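Local atomic coordinates of antitoxin phd (Enterobacteria phage P1, PDB entry 3HS2), a protein that neutralizes the toxin Doc, which phosphorylates host EF-Tu, represses transcription as a DNA-binding homodimer and, together with Doc, stabilizes the P1 plasmid prophage. Residues 11-14 with 15-18; 37-41 with 42-46. One frame throughout, in Å; residues are numbered along the deposited sequence.

Interaction 1. Residues 11-14 with 15-18; sequences GNLS and EVLN
Asn12 and Glu15 meet side chain to side chain at the start of helix 13-21, where Asn12 ND2 donates to Glu15 OE2 over 2.8 Å. The bond is nearly straight (N-H...O 166°) but uneven in its orientation: the acceptor lies almost in the amide plane, whereas the donor sits above the carboxylate plane, because the two flat groups are turned 83° against each other. Nearer the backbone the two side chains also touch through carbon, with Asn12 CB 3.5 Å from Glu15 CG. Glu15 is turned back toward Asn12 by an unusual first torsion (chi1 23°), after which the chain runs extended; its CG comes doubtfully close to Asn12 O, so the exact torsion is doubtful too.

Asn12 holds the N-cap position, though its side chain makes no capping bond; its ND2 is engaged by Glu15. Its carbonyl begins the i to i+4 backbone bonds of the helix, Asn12 O accepting from Val16 N. One step on, Leu13 O receives Leu17 N at 2.8 Å, and Ser14 O takes Asn18 N. On the buried side Leu13 CG lies 4.3 Å from Leu17 CD1, and Leu13 CD1 approaches Val16 CB at 4.4 Å, a loose apolar row. Leu13, Ser14 and Leu17 all pack on Phe6 of the second subunit, and Asn18 OD1 accepts a weak hydrogen bond from Arg30 of that subunit.

The helical turn is therefore amphipathic, with leucines and valine inward and the amide-carboxylate pair on the more open side. A carboxylate in the first turn should interact favourably with the helix dipole, and the amide donor probably adds to the stabilization of its negative charge.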
loop_
_atom_site.group_PDB
_atom_site.type_symbol
_atom_site.label_atom_id
_atom_site.label_comp_id
_atom_site.label_asym_id
_atom_site.label_seq_id
_atom_site.Cartn_x
_atom_site.Cartn_y
_atom_site.Cartn_z
ATOM N N GLY A 11 2.016 -20.111 -2.102
ATOM C CA GLY A 11 1.235 -21.317 -1.877
ATOM C C GLY A 11 -0.257 -21.079 -1.724
ATOM O O GLY A 11 -1.038 -22.029 -1.639
ATOM N N ASN A 12 -0.653 -19.811 -1.689
ATOM C CA ASN A 12 -2.059 -19.439 -1.572
ATOM C C ASN A 12 -2.417 -18.305 -2.526
ATOM O O ASN A 12 -3.287 -17.489 -2.223
ATOM C CB ASN A 12 -2.378 -19.001 -0.141
ATOM C CG ASN A 12 -2.199 -20.115 0.868
ATOM O OD1 ASN A 12 -1.188 -20.179 1.564
ATOM N ND2 ASN A 12 -3.179 -21.002 0.950
ATOM N N LEU A 13 -1.749 -18.257 -3.673
ATOM C CA LEU A 13 -1.886 -17.123 -4.587
ATOM C C LEU A 13 -3.299 -16.944 -5.138
ATOM O O LEU A 13 -3.778 -15.821 -5.255
ATOM C CB LEU A 13 -0.877 -17.210 -5.735
ATOM C CG LEU A 13 -0.658 -15.904 -6.506
ATOM C CD1 LEU A 13 -0.093 -14.827 -5.590
ATOM C CD2 LEU A 13 0.260 -16.128 -7.687
ATOM N N SER A 14 -3.961 -18.043 -5.485
ATOM C CA SER A 14 -5.332 -17.964 -5.984
ATOM C C SER A 14 -6.247 -17.283 -4.969
ATOM O O SER A 14 -6.976 -16.348 -5.300
ATOM C CB SER A 14 -5.876 -19.353 -6.322
ATOM O OG SER A 14 -5.299 -19.852 -7.513
ATOM N N GLU A 15 -6.202 -17.759 -3.730
ATOM C CA GLU A 15 -6.977 -17.154 -2.651
ATOM C C GLU A 15 -6.537 -15.710 -2.381
ATOM O O GLU A 15 -7.341 -14.873 -1.975
ATOM C CB GLU A 15 -6.895 -18.016 -1.384
ATOM C CG GLU A 15 -5.658 -18.912 -1.333
ATOM C CD GLU A 15 -5.783 -20.054 -0.336
ATOM O OE1 GLU A 15 -6.189 -19.799 0.818
ATOM O OE2 GLU A 15 -5.469 -21.206 -0.705
ATOM N N VAL A 16 -5.263 -15.421 -2.629
ATOM C CA VAL A 16 -4.745 -14.063 -2.485
ATOM C C VAL A 16 -5.326 -13.138 -3.551
ATOM O O VAL A 16 -5.712 -12.005 -3.263
ATOM C CB VAL A 16 -3.210 -14.031 -2.590
ATOM C CG1 VAL A 16 -2.724 -12.609 -2.804
ATOM C CG2 VAL A 16 -2.571 -14.655 -1.352
ATOM N N LEU A 17 -5.386 -13.630 -4.782
ATOM C CA LEU A 17 -5.917 -12.851 -5.895
ATOM C C LEU A 17 -7.429 -12.656 -5.773
ATOM O O LEU A 17 -7.963 -11.624 -6.178
ATOM C CB LEU A 17 -5.550 -13.501 -7.229
ATOM C CG LEU A 17 -4.075 -13.375 -7.612
ATOM C CD1 LEU A 17 -3.791 -14.099 -8.909
ATOM C CD2 LEU A 17 -3.703 -11.911 -7.727
ATOM N N ASN A 18 -8.115 -13.649 -5.214
ATOM C CA ASN A 18 -9.532 -13.510 -4.915
ATOM C C ASN A 18 -9.741 -12.384 -3.907
ATOM O O ASN A 18 -10.540 -11.476 -4.134
ATOM C CB ASN A 18 -10.110 -14.826 -4.390
ATOM C CG ASN A 18 -10.194 -15.898 -5.466
ATOM O OD1 ASN A 18 -10.233 -15.597 -6.658
ATOM N ND2 ASN A 18 -10.228 -17.155 -5.047
#

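Interaction 2. Residues 37-41 with 42-46; sequences VIVSK and ATFEA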
loop_
_atom_site.group_PDB
_atom_site.type_symbol
_atom_site.label_atom_id
_atom_site.label_comp_id
_atom_site.label_asym_id
_atom_site.label_seq_id
_atom_site.Cartn_x
_atom_site.Cartn_y
_atom_site.Cartn_z
ATOM N N VAL A 37 3.334 -4.800 -2.789
ATOM C CA VAL A 37 1.897 -4.760 -2.579
ATOM C C VAL A 37 1.189 -5.286 -3.822
ATOM O O VAL A 37 1.561 -4.953 -4.945
ATOM C CB VAL A 37 1.397 -3.334 -2.268
ATOM C CG1 VAL A 37 -0.121 -3.307 -2.206
ATOM C CG2 VAL A 37 1.988 -2.834 -0.960
ATOM N N ILE A 38 0.185 -6.127 -3.615
ATOM C CA ILE A 38 -0.644 -6.600 -4.713
ATOM C C ILE A 38 -2.052 -6.041 -4.559
ATOM O O ILE A 38 -2.693 -6.224 -3.527
ATOM C CB ILE A 38 -0.678 -8.136 -4.783
ATOM C CG1 ILE A 38 -1.683 -8.605 -5.833
ATOM C CG2 ILE A 38 -1.017 -8.730 -3.428
ATOM C CD1 ILE A 38 -1.529 -10.060 -6.183
ATOM N N VAL A 39 -2.522 -5.352 -5.594
ATOM C CA VAL A 39 -3.796 -4.649 -5.539
ATOM C C VAL A 39 -4.473 -4.729 -6.901
ATOM O O VAL A 39 -3.808 -4.928 -7.919
ATOM C CB VAL A 39 -3.582 -3.170 -5.128
ATOM C CG1 VAL A 39 -2.640 -2.478 -6.097
ATOM C CG2 VAL A 39 -4.905 -2.428 -5.034
ATOM N N SER A 40 -5.795 -4.589 -6.926
ATOM C CA SER A 40 -6.518 -4.653 -8.188
ATOM C C SER A 40 -5.975 -3.592 -9.136
ATOM O O SER A 40 -5.713 -2.458 -8.730
ATOM C CB SER A 40 -8.017 -4.448 -7.982
ATOM O OG SER A 40 -8.394 -3.114 -8.267
ATOM N N LYS A 41 -5.800 -3.972 -10.396
ATOM C CA LYS A 41 -5.258 -3.066 -11.394
ATOM C C LYS A 41 -6.128 -1.821 -11.539
ATOM O O LYS A 41 -5.614 -0.713 -11.687
ATOM C CB LYS A 41 -5.127 -3.775 -12.741
ATOM C CG LYS A 41 -4.526 -2.909 -13.831
ATOM C CD LYS A 41 -4.840 -3.469 -15.205
ATOM C CE LYS A 41 -4.263 -2.593 -16.306
ATOM N NZ LYS A 41 -4.612 -3.103 -17.659
ATOM N N ALA A 42 -7.443 -2.008 -11.498
ATOM C CA ALA A 42 -8.373 -0.893 -11.614
ATOM C C ALA A 42 -8.138 0.126 -10.506
ATOM O O ALA A 42 -8.027 1.321 -10.764
ATOM C CB ALA A 42 -9.801 -1.394 -11.579
ATOM N N THR A 43 -8.056 -0.353 -9.271
ATOM C CA THR A 43 -7.786 0.522 -8.138
ATOM C C THR A 43 -6.462 1.264 -8.303
ATOM O O THR A 43 -6.396 2.478 -8.107
ATOM C CB THR A 43 -7.765 -0.263 -6.815
ATOM O OG1 THR A 43 -9.077 -0.767 -6.539
ATOM C CG2 THR A 43 -7.329 0.633 -5.671
ATOM N N PHE A 44 -5.411 0.534 -8.665
ATOM C CA PHE A 44 -4.085 1.128 -8.815
ATOM C C PHE A 44 -4.063 2.183 -9.918
ATOM O O PHE A 44 -3.467 3.251 -9.755
ATOM C CB PHE A 44 -3.036 0.049 -9.088
ATOM C CG PHE A 44 -1.623 0.562 -9.084
ATOM C CD1 PHE A 44 -1.120 1.217 -7.977
ATOM C CD2 PHE A 44 -0.796 0.376 -10.179
ATOM C CE1 PHE A 44 0.172 1.687 -7.965
ATOM C CE2 PHE A 44 0.501 0.844 -10.169
ATOM C CZ PHE A 44 0.983 1.500 -9.060
ATOM N N GLU A 45 -4.708 1.876 -11.040
ATOM C CA GLU A 45 -4.807 2.823 -12.146
ATOM C C GLU A 45 -5.497 4.103 -11.688
ATOM O O GLU A 45 -5.076 5.207 -12.028
ATOM C CB GLU A 45 -5.587 2.210 -13.311
ATOM C CG GLU A 45 -4.871 1.075 -14.026
ATOM C CD GLU A 45 -3.696 1.551 -14.859
ATOM O OE1 GLU A 45 -3.225 2.687 -14.638
ATOM O OE2 GLU A 45 -3.242 0.786 -15.736
ATOM N N ALA A 46 -6.562 3.943 -10.910
ATOM C CA ALA A 46 -7.327 5.079 -10.409
ATOM C C ALA A 46 -6.517 5.921 -9.426
ATOM O O ALA A 46 -6.593 7.148 -9.444
ATOM C CB ALA A 46 -8.630 4.606 -9.774
#
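Lys41, the first residue of helix 41-55, runs alongside Glu45 one turn later, the two side chains pointing the same way. Lys41 CB only leads the chain off the helix. With CG anti to the backbone N (chi1 -178°), the chain leaves along the helix flank, and the first real meeting is that of CG with Glu45 CG, at 4.0 Å. Farther out, CE passes 3.6 Å from Glu45 OE2. The tip, NZ, stays 4.5 Å from that oxygen, beyond salt-bridge range, and forms its salt bridge with Glu27 of the second subunit instead. Glu45, bent at chi2, keeps its carboxylate beside the lysine, where it may still add to the local electrostatic balance.

One residue earlier, Ser40 caps the helix. Its OG accepts from Thr43 N at 3.0 Å in a nearly straight bond (164°), while Ser40 O receives Phe44 N and Lys41 O receives Glu45 N. Val39 packs against the first turn, its CG1 3.9 Å from Phe44 CB and its CG2 4.0 Å from Thr43 CG2. Strand 37-40 and helix 42-46 meet at 95°, a sharp turn at a serine N-cap. This strand-to-helix junction belongs to the Phd/YefM antitoxin fold, and its strand pairs antiparallel with the second subunit, carrying the sheet across the dimer.

From the N terminus, the chain passes through strand 2-5 and helix 6-11 before interaction 1 starts helix 13-21. Strand 26-29 and then strand 36-40 follow, and interaction 2 turns the latter into helix 41-55. Each contact is a local closure within one continuous run, so the two stand in series and neither nest nor cross; their centres lie about 16 Å apart. They nevertheless meet in the core, where helix 13-21 rests on the sheet: Leu17 packs on Ile38, and Val16 CG1 lies 4.3 Å from Ile38 CG2. Both also touch the second subunit, so both lie at the interface of the homodimer.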